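Local atomic coordinates of thymine dioxygenase (Neurospora crassa, PDB entry 5C3O), a protein that probably acts as a non-haem iron- and 2-oxoglutarate-dependent dioxygenase that oxidises the methyl group of thymine. Residues L13-I18 / Q43-I48; E215-G220 / I268-H273; G232-S237 / V272-E277. All blocks are in the same frame, centred on the assembly; numbering follows the deposited sequence.

Contact 1: residues L13-I18 / Q43-I48; sequences LVIPLI and QTAGFI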
loop_
_atom_site.group_PDB
_atom_site.type_symbol
_atom_site.label_atom_id
_atom_site.label_comp_id
_atom_site.label_asym_id
_atom_site.label_seq_id
_atom_site.Cartn_x
_atom_site.Cartn_y
_atom_site.Cartn_z
ATOM N N LEU A 13 -14.765 13.036 -8.250
ATOM C CA LEU A 13 -13.690 12.085 -7.964
ATOM C C LEU A 13 -14.235 10.678 -8.174
ATOM O O LEU A 13 -15.156 10.251 -7.471
ATOM C CB LEU A 13 -13.183 12.247 -6.527
ATOM C CG LEU A 13 -11.719 11.883 -6.225
ATOM C CD1 LEU A 13 -11.533 11.651 -4.734
ATOM C CD2 LEU A 13 -11.242 10.664 -6.995
ATOM N N VAL A 14 -13.668 9.968 -9.149
ATOM C CA VAL A 14 -14.080 8.605 -9.452
ATOM C C VAL A 14 -12.884 7.663 -9.284
ATOM O O VAL A 14 -11.952 7.687 -10.080
ATOM C CB VAL A 14 -14.653 8.492 -10.882
ATOM C CG1 VAL A 14 -15.246 7.108 -11.114
ATOM C CG2 VAL A 14 -15.713 9.566 -11.117
ATOM N N ILE A 15 -12.915 6.852 -8.229
ATOM C CA ILE A 15 -11.893 5.834 -7.999
ATOM C C ILE A 15 -12.494 4.480 -8.343
ATOM O O ILE A 15 -13.416 4.021 -7.660
ATOM C CB ILE A 15 -11.398 5.837 -6.541
ATOM C CG1 ILE A 15 -10.742 7.180 -6.219
ATOM C CG2 ILE A 15 -10.395 4.713 -6.314
ATOM C CD1 ILE A 15 -10.479 7.416 -4.750
ATOM N N PRO A 16 -11.981 3.835 -9.409
ATOM C CA PRO A 16 -12.577 2.586 -9.864
ATOM C C PRO A 16 -12.214 1.387 -8.994
ATOM O O PRO A 16 -11.228 1.421 -8.262
ATOM C CB PRO A 16 -12.002 2.418 -11.272
ATOM C CG PRO A 16 -10.681 3.096 -11.212
ATOM C CD PRO A 16 -10.849 4.246 -10.259
ATOM N N LEU A 17 -13.031 0.345 -9.091
ATOM C CA LEU A 17 -12.782 -0.929 -8.447
ATOM C C LEU A 17 -12.544 -1.938 -9.556
ATOM O O LEU A 17 -13.387 -2.109 -10.423
ATOM C CB LEU A 17 -13.987 -1.333 -7.601
ATOM C CG LEU A 17 -13.989 -2.719 -6.963
ATOM C CD1 LEU A 17 -12.814 -2.876 -6.010
ATOM C CD2 LEU A 17 -15.313 -2.943 -6.240
ATOM N N ILE A 18 -11.392 -2.599 -9.533
ATOM C CA ILE A 18 -10.970 -3.440 -10.644
ATOM C C ILE A 18 -10.634 -4.846 -10.150
ATOM O O ILE A 18 -9.919 -5.011 -9.163
ATOM C CB ILE A 18 -9.765 -2.791 -11.357
ATOM C CG1 ILE A 18 -10.240 -1.570 -12.158
ATOM C CG2 ILE A 18 -9.054 -3.782 -12.272
ATOM C CD1 ILE A 18 -9.286 -0.401 -12.129
ATOM N N GLN A 43 -4.522 7.786 -14.441
ATOM C CA GLN A 43 -4.478 9.018 -15.237
ATOM C C GLN A 43 -5.489 10.079 -14.786
ATOM O O GLN A 43 -5.266 11.268 -14.991
ATOM C CB GLN A 43 -4.714 8.714 -16.716
ATOM C CG GLN A 43 -3.514 8.120 -17.430
ATOM C CD GLN A 43 -3.788 7.859 -18.897
ATOM O OE1 GLN A 43 -4.917 7.566 -19.284
ATOM N NE2 GLN A 43 -2.760 7.971 -19.721
ATOM N N THR A 44 -6.602 9.647 -14.201
ATOM C CA THR A 44 -7.677 10.559 -13.823
ATOM C C THR A 44 -7.663 10.835 -12.323
ATOM O O THR A 44 -7.425 11.962 -11.913
ATOM C CB THR A 44 -9.052 10.013 -14.241
ATOM O OG1 THR A 44 -9.216 8.687 -13.730
ATOM C CG2 THR A 44 -9.178 9.992 -15.758
ATOM N N ALA A 45 -7.896 9.804 -11.513
ATOM C CA ALA A 45 -7.942 9.955 -10.051
ATOM C C ALA A 45 -6.577 9.808 -9.368
ATOM O O ALA A 45 -6.361 10.361 -8.284
ATOM C CB ALA A 45 -8.921 8.953 -9.459
ATOM N N GLY A 46 -5.673 9.041 -9.981
ATOM C CA GLY A 46 -4.381 8.719 -9.363
ATOM C C GLY A 46 -4.485 7.620 -8.313
ATOM O O GLY A 46 -3.483 7.253 -7.696
ATOM N N PHE A 47 -5.700 7.101 -8.123
ATOM C CA PHE A 47 -6.026 6.092 -7.119
ATOM C C PHE A 47 -6.931 5.056 -7.763
ATOM O O PHE A 47 -7.795 5.412 -8.567
ATOM C CB PHE A 47 -6.808 6.714 -5.956
ATOM C CG PHE A 47 -5.955 7.184 -4.810
ATOM C CD1 PHE A 47 -5.330 8.421 -4.849
ATOM C CD2 PHE A 47 -5.814 6.405 -3.674
ATOM C CE1 PHE A 47 -4.556 8.859 -3.787
ATOM C CE2 PHE A 47 -5.043 6.839 -2.608
ATOM C CZ PHE A 47 -4.411 8.065 -2.667
ATOM N N ILE A 48 -6.737 3.789 -7.406
ATOM C CA ILE A 48 -7.668 2.713 -7.755
ATOM C C ILE A 48 -7.823 1.773 -6.563
ATOM O O ILE A 48 -6.991 1.767 -5.654
ATOM C CB ILE A 48 -7.182 1.886 -8.970
ATOM C CG1 ILE A 48 -5.938 1.065 -8.606
ATOM C CG2 ILE A 48 -6.915 2.789 -10.168
ATOM C CD1 ILE A 48 -5.364 0.258 -9.745
#
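Ile-15 and Ile-48 mark the closest backbone approach of the two segments, with Ile-15 CA and Ile-48 CA 5.3 Å apart. Residues 13-18 run as a strand broken at Pro-16, while 43-48 leaves helix 28-44, turns at Gly-46 with positive phi and enters strand 47-51. Strands 13-19 and 47-51 are parallel neighbours joined through that helix, a beta-alpha-beta crossover; the backbone bonds between them run from Pro-16 and Ile-18 to Tyr-49 and from Ile-18 to Lys-51, past the end of 43-48.

Side chains and backbone edges do the work here. The methyl of Ala-45 touches two groups of the facing strand: Leu-13 CD2 lies 3.8 Å from Ala-45 CB, and Val-14 O is 3.3 Å from the same CB. Ile-15 uses both its branches. Its CG1 arm sits beside the backbone N and anti to the carbonyl carbon (chi1 -62°), which lays it alongside Phe-47, the two pointing the same way with Ile-15 CD1 3.9 Å from Phe-47 CB. The other branch, Ile-15 CG2, rests over the backbone, 3.5 Å from Phe-47 O and 3.7 Å from Ile-48 CA. An alanine here would lose both branches and is likely to open a gap beside Phe-47 CB, with the start of strand 47-51 less firmly held. Pro-16 crosses Ile-48 at a slant, ring atom Pro-16 CG meeting Ile-48 CG2 at 3.9 Å, and Ile-18 CD1 arrives more loosely at 4.4 Å from Ile-48 CB.

On the strand 251-256 side Phe-47 touches Val-253 and Asn-255, and its ring makes a T-shaped pair with that of the metal ligand His-273. With no hydrogen bond between the two segments, the contact rests on van der Waals packing of aliphatic groups against each other and against carbonyl oxygens.

Contact 2: residues E215-G220 / I268-H273; sequences EHTDYG and IKSTVH. With CA (calcium ion), chain H.
Glu-215 meets the other segment through its carbon atoms: its CA points a C-H at His-273 O, and Glu-215 CB lies 4.2 Å from Val-272 CG1. His-216 then pairs with His-273 in a single antiparallel bridge of two bonds, His-216 N to His-273 O at 3.0 Å and His-273 N to His-216 O at 2.9 Å. Both rings leave the backbone between N and the carbonyl carbon (chi1 71° and 62°), which swings them up on one side of the bridge. They slant across each other with planes at 46°, His-273 CE1 lying over a face of the His-216 ring toward its rim. Each NE2 binds the calcium ion, His-216 NE2 at 2.4 Å and His-273 NE2 at 2.2 Å. This is the HxD...H facial triad of the 2-oxoglutarate oxygenases, in which calcium here takes the place where iron is expected. His-216 ND1 bonds to Gly-214 O; His-273 ND1 donates to Thr-271 O in the ring plane, fixing that ring's rotation.

Next, Thr-217 lays CG2 against Val-272 CG2 at 3.8 Å; its OG1 and Ser-270 OG both bond to Asp-258. Asp-218 completes the triad with OD1, 2.2 Å from the calcium and at the edge of the His-273 ring. Its OD2 takes bonds from Thr-223, Asn-255 and metal-bound water 2, while Asp-218 N donates to water 1, close to Ser-270 OG and Thr-271 O.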
loop_
_atom_site.group_PDB
_atom_site.type_symbol
_atom_site.label_atom_id
_atom_site.label_comp_id
_atom_site.label_asym_id
_atom_site.label_seq_id
_atom_site.Cartn_x
_atom_site.Cartn_y
_atom_site.Cartn_z
ATOM N N GLU A 215 -1.742 16.548 4.607
ATOM C CA GLU A 215 -1.963 16.532 3.170
ATOM C C GLU A 215 -0.638 16.384 2.441
ATOM O O GLU A 215 0.291 17.161 2.674
ATOM C CB GLU A 215 -2.643 17.826 2.720
ATOM C CG GLU A 215 -4.026 18.036 3.317
ATOM C CD GLU A 215 -4.591 19.415 3.033
ATOM O OE1 GLU A 215 -5.308 19.947 3.906
ATOM O OE2 GLU A 215 -4.321 19.968 1.943
ATOM N N HIS A 216 -0.559 15.394 1.555
ATOM C CA HIS A 216 0.674 15.112 0.829
ATOM C C HIS A 216 0.438 14.242 -0.406
ATOM O O HIS A 216 -0.627 13.636 -0.573
ATOM C CB HIS A 216 1.663 14.400 1.754
ATOM C CG HIS A 216 1.273 12.990 2.074
ATOM N ND1 HIS A 216 0.143 12.673 2.798
ATOM C CD2 HIS A 216 1.855 11.811 1.751
ATOM C CE1 HIS A 216 0.051 11.360 2.915
ATOM N NE2 HIS A 216 1.076 10.815 2.286
ATOM N N THR A 217 1.448 14.203 -1.269
ATOM C CA THR A 217 1.548 13.200 -2.317
ATOM C C THR A 217 2.678 12.276 -1.918
ATOM O O THR A 217 3.634 12.710 -1.267
ATOM C CB THR A 217 1.878 13.808 -3.695
ATOM O OG1 THR A 217 3.213 14.327 -3.696
ATOM C CG2 THR A 217 0.899 14.904 -4.065
ATOM N N ASP A 218 2.570 11.007 -2.296
ATOM C CA ASP A 218 3.639 10.051 -2.040
ATOM C C ASP A 218 4.800 10.259 -3.011
ATOM O O ASP A 218 4.629 10.784 -4.112
ATOM C CB ASP A 218 3.124 8.617 -2.151
ATOM C CG ASP A 218 2.110 8.271 -1.079
ATOM O OD1 ASP A 218 1.847 9.107 -0.183
ATOM O OD2 ASP A 218 1.574 7.147 -1.128
ATOM N N TYR A 219 5.974 9.816 -2.582
ATOM C CA TYR A 219 7.227 10.039 -3.292
ATOM C C TYR A 219 7.494 8.986 -4.379
ATOM O O TYR A 219 8.014 9.312 -5.450
ATOM C CB TYR A 219 8.368 10.051 -2.257
ATOM C CG TYR A 219 9.782 10.123 -2.802
ATOM C CD1 TYR A 219 10.435 8.975 -3.258
ATOM C CD2 TYR A 219 10.485 11.326 -2.822
ATOM C CE1 TYR A 219 11.733 9.029 -3.743
ATOM C CE2 TYR A 219 11.784 11.391 -3.304
ATOM C CZ TYR A 219 12.403 10.240 -3.763
ATOM O OH TYR A 219 13.694 10.298 -4.244
ATOM N N GLY A 220 7.141 7.731 -4.103
ATOM C CA GLY A 220 7.587 6.602 -4.926
ATOM C C GLY A 220 6.768 6.320 -6.175
ATOM O O GLY A 220 6.115 7.202 -6.719
ATOM N N ILE A 268 0.380 10.497 -15.613
ATOM C CA ILE A 268 -0.215 9.837 -14.450
ATOM C C ILE A 268 -0.154 10.789 -13.254
ATOM O O ILE A 268 0.875 11.409 -13.005
ATOM C CB ILE A 268 0.499 8.498 -14.143
ATOM C CG1 ILE A 268 0.103 7.453 -15.190
ATOM C CG2 ILE A 268 0.160 7.998 -12.743
ATOM C CD1 ILE A 268 1.078 6.303 -15.320
ATOM N N LYS A 269 -1.257 10.892 -12.520
ATOM C CA LYS A 269 -1.350 11.807 -11.389
ATOM C C LYS A 269 -0.849 11.188 -10.089
ATOM O O LYS A 269 -1.195 10.049 -9.751
ATOM C CB LYS A 269 -2.796 12.247 -11.177
ATOM C CG LYS A 269 -3.439 12.850 -12.408
ATOM C CD LYS A 269 -4.688 13.633 -12.045
ATOM C CE LYS A 269 -5.318 14.268 -13.274
ATOM N NZ LYS A 269 -6.716 14.689 -12.995
ATOM N N SER A 270 -0.032 11.958 -9.377
ATOM C CA SER A 270 0.271 11.716 -7.979
ATOM C C SER A 270 -0.654 12.642 -7.197
ATOM O O SER A 270 -0.385 13.835 -7.069
ATOM C CB SER A 270 1.741 12.027 -7.688
ATOM O OG SER A 270 2.089 11.666 -6.365
ATOM N N THR A 271 -1.759 12.086 -6.707
ATOM C CA THR A 271 -2.862 12.862 -6.148
ATOM C C THR A 271 -2.690 13.137 -4.649
ATOM O O THR A 271 -2.298 12.255 -3.879
ATOM C CB THR A 271 -4.200 12.138 -6.390
ATOM O OG1 THR A 271 -4.396 11.956 -7.799
ATOM C CG2 THR A 271 -5.372 12.932 -5.828
ATOM N N VAL A 272 -2.999 14.370 -4.252
ATOM C CA VAL A 272 -2.922 14.800 -2.858
ATOM C C VAL A 272 -3.950 14.032 -2.030
ATOM O O VAL A 272 -5.087 13.838 -2.459
ATOM C CB VAL A 272 -3.177 16.320 -2.721
ATOM C CG1 VAL A 272 -3.239 16.742 -1.256
ATOM C CG2 VAL A 272 -2.100 17.113 -3.456
ATOM N N HIS A 273 -3.537 13.584 -0.853
ATOM C CA HIS A 273 -4.421 12.842 0.038
ATOM C C HIS A 273 -3.948 12.987 1.486
ATOM O O HIS A 273 -2.893 13.568 1.741
ATOM C CB HIS A 273 -4.465 11.366 -0.376
ATOM C CG HIS A 273 -3.144 10.675 -0.279
ATOM N ND1 HIS A 273 -2.122 10.893 -1.177
ATOM C CD2 HIS A 273 -2.679 9.771 0.611
ATOM C CE1 HIS A 273 -1.080 10.153 -0.841
ATOM N NE2 HIS A 273 -1.391 9.467 0.244
HETATM CA CA CA H . 0.343 8.742 1.412
HETATM O O HOH W 1 0.255 10.525 -4.285
HETATM O O HOH W 2 -0.832 6.684 0.797
HETATM O O HOH W 3 -1.224 8.037 3.003
#

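Contact 3: residues G232-S237 / V272-E277; sequences GLQVKS and VHRVVE. With CA (calcium ion), chain H.
Gln-234 OE1 is gripped by two nitrogens of Arg-274, with Arg-274 NE 2.9 Å and Arg-274 NH2 3.0 Å from it. The oxygen sits at the edge of the guanidinium, in its plane, and amide and guanidinium are nearly coplanar, 30° apart. NE lies almost in line with the amide C=O, whereas NH2 is tilted from the amide plane. An extended chain from CG to NE, starting from a CG flanked by both backbone neighbours (chi1 71°), carries the arginine across to the glutamine. Gln-234 NE2 bonds to Asp-244 on the next strand, which settles which way round the amide lies. Phe-242 adds a cation-pi contact to the arginine.

Behind this pair the strands are antiparallel: Gln-234 N to Arg-274 O spans 2.7 Å and Arg-274 N to Gln-234 O 2.8 Å. A nearly straight bond follows at one end, Lys-236 N to Val-272 O at 3.1 Å. At the other, Val-276 N reaches Gly-232 O at 2.7 Å, but more bent. A side chain on Gly-232 would run into Val-276 O, and its backbone angles by themselves also favour glycine. Together with strand 242-244 these strands make the smaller of the two sheets, which faces the larger one in the double-stranded beta-helix fold of this family.

Leu-233, Val-235 and His-273 share the face turned toward the metal. Leu-233 CD1 comes to the edge of the metal-binding His-273 ring, 3.7 Å from His-273 CD2, and Leu-233 also touches Leu-225 of the larger sheet. Beyond Val-235, Lys-236 runs side by side with Val-272, its bend at chi3 bringing Lys-236 CE to within 4.0 Å of Val-272 CG1.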
loop_
_atom_site.group_PDB
_atom_site.type_symbol
_atom_site.label_atom_id
_atom_site.label_comp_id
_atom_site.label_asym_id
_atom_site.label_seq_id
_atom_site.Cartn_x
_atom_site.Cartn_y
_atom_site.Cartn_z
ATOM N N GLY A 232 -10.260 6.125 7.266
ATOM C CA GLY A 232 -9.532 7.336 7.646
ATOM C C GLY A 232 -8.863 8.077 6.496
ATOM O O GLY A 232 -8.510 9.251 6.639
ATOM N N LEU A 233 -8.681 7.402 5.360
ATOM C CA LEU A 233 -8.011 7.997 4.202
ATOM C C LEU A 233 -8.941 8.927 3.429
ATOM O O LEU A 233 -10.099 8.591 3.180
ATOM C CB LEU A 233 -7.487 6.897 3.262
ATOM C CG LEU A 233 -6.880 7.333 1.921
ATOM C CD1 LEU A 233 -5.626 8.166 2.134
ATOM C CD2 LEU A 233 -6.565 6.125 1.051
ATOM N N GLN A 234 -8.415 10.084 3.032
ATOM C CA GLN A 234 -9.157 11.022 2.191
ATOM C C GLN A 234 -8.337 11.473 0.990
ATOM O O GLN A 234 -7.149 11.752 1.117
ATOM C CB GLN A 234 -9.587 12.246 2.999
ATOM C CG GLN A 234 -10.747 11.980 3.940
ATOM C CD GLN A 234 -11.123 13.195 4.778
ATOM O OE1 GLN A 234 -10.330 14.125 4.957
ATOM N NE2 GLN A 234 -12.341 13.184 5.304
ATOM N N VAL A 235 -8.997 11.570 -0.163
ATOM C CA VAL A 235 -8.354 11.949 -1.417
ATOM C C VAL A 235 -9.004 13.222 -1.956
ATOM O O VAL A 235 -10.230 13.324 -1.996
ATOM C CB VAL A 235 -8.483 10.811 -2.454
ATOM C CG1 VAL A 235 -7.786 11.174 -3.760
ATOM C CG2 VAL A 235 -7.917 9.514 -1.887
ATOM N N LYS A 236 -8.181 14.184 -2.371
ATOM C CA LYS A 236 -8.686 15.448 -2.903
ATOM C C LYS A 236 -9.372 15.256 -4.260
ATOM O O LYS A 236 -8.866 14.545 -5.130
ATOM C CB LYS A 236 -7.563 16.483 -3.038
ATOM C CG LYS A 236 -8.076 17.910 -3.215
ATOM C CD LYS A 236 -7.004 18.869 -3.721
ATOM C CE LYS A 236 -6.059 19.301 -2.611
ATOM N NZ LYS A 236 -4.961 20.165 -3.131
ATOM N N SER A 237 -10.524 15.900 -4.424
ATOM C CA SER A 237 -11.257 15.887 -5.687
ATOM C C SER A 237 -10.623 16.887 -6.649
ATOM O O SER A 237 -9.818 17.723 -6.227
ATOM C CB SER A 237 -12.725 16.259 -5.449
ATOM O OG SER A 237 -12.872 17.652 -5.224
ATOM N N VAL A 272 -2.999 14.370 -4.252
ATOM C CA VAL A 272 -2.922 14.800 -2.858
ATOM C C VAL A 272 -3.950 14.032 -2.030
ATOM O O VAL A 272 -5.087 13.838 -2.459
ATOM C CB VAL A 272 -3.177 16.320 -2.721
ATOM C CG1 VAL A 272 -3.239 16.742 -1.256
ATOM C CG2 VAL A 272 -2.100 17.113 -3.456
ATOM N N HIS A 273 -3.537 13.584 -0.853
ATOM C CA HIS A 273 -4.421 12.842 0.038
ATOM C C HIS A 273 -3.948 12.987 1.486
ATOM O O HIS A 273 -2.893 13.568 1.741
ATOM C CB HIS A 273 -4.465 11.366 -0.376
ATOM C CG HIS A 273 -3.144 10.675 -0.279
ATOM N ND1 HIS A 273 -2.122 10.893 -1.177
ATOM C CD2 HIS A 273 -2.679 9.771 0.611
ATOM C CE1 HIS A 273 -1.080 10.153 -0.841
ATOM N NE2 HIS A 273 -1.391 9.467 0.244
ATOM N N ARG A 274 -4.727 12.468 2.430
ATOM C CA ARG A 274 -4.383 12.570 3.852
ATOM C C ARG A 274 -5.134 11.529 4.671
ATOM O O ARG A 274 -6.198 11.063 4.261
ATOM C CB ARG A 274 -4.718 13.970 4.385
ATOM C CG ARG A 274 -6.214 14.232 4.507
ATOM C CD ARG A 274 -6.542 15.686 4.797
ATOM N NE ARG A 274 -7.987 15.885 4.891
ATOM C CZ ARG A 274 -8.590 17.068 5.015
ATOM N NH1 ARG A 274 -7.880 18.193 5.068
ATOM N NH2 ARG A 274 -9.916 17.126 5.088
ATOM N N VAL A 275 -4.580 11.179 5.830
ATOM C CA VAL A 275 -5.259 10.278 6.767
ATOM C C VAL A 275 -5.863 11.079 7.920
ATOM O O VAL A 275 -5.284 12.064 8.386
ATOM C CB VAL A 275 -4.342 9.147 7.300
ATOM C CG1 VAL A 275 -3.811 8.308 6.143
ATOM C CG2 VAL A 275 -3.199 9.691 8.150
ATOM N N VAL A 276 -7.029 10.633 8.371
ATOM C CA VAL A 276 -7.862 11.380 9.305
ATOM C C VAL A 276 -8.504 10.405 10.291
ATOM O O VAL A 276 -8.729 9.240 9.958
ATOM C CB VAL A 276 -8.935 12.178 8.519
ATOM C CG1 VAL A 276 -10.189 12.444 9.342
ATOM C CG2 VAL A 276 -8.346 13.478 7.993
ATOM N N GLU A 277 -8.774 10.877 11.506
ATOM C CA GLU A 277 -9.512 10.082 12.489
ATOM C C GLU A 277 -10.967 9.980 12.035
ATOM O O GLU A 277 -11.596 11.002 11.763
ATOM C CB GLU A 277 -9.436 10.708 13.890
ATOM C CG GLU A 277 -8.180 10.354 14.682
ATOM C CD GLU A 277 -6.893 10.852 14.044
ATOM O OE1 GLU A 277 -5.829 10.246 14.301
ATOM O OE2 GLU A 277 -6.935 11.847 13.289
HETATM CA CA CA H . 0.343 8.742 1.412
HETATM O O HOH W 3 -1.224 8.037 3.003
HETATM O O HOH W 2 -0.832 6.684 0.797
#

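Contacts 2 and 3, with centres 11 Å apart, share Val-272 and His-273: the stretch that holds a metal ligand at the first is an edge strand of the small sheet at the second. A weak, long ion pair from Glu-215 to Arg-274 also joins them. Contact 1 comes earlier in the chain and meets contact 2 where Ala-45 O and Thr-271 OG1 bond at 2.6 Å. It meets contact 3 where Phe-47 CZ lies 3.8 Å from His-273 CG, and that phenylalanine side chain is about 6 Å from the calcium. The side chain of His-216 is about 7 Å from that of Arg-192, a 2-oxoglutarate-binding residue, consistent with a cosubstrate site next to contact 2.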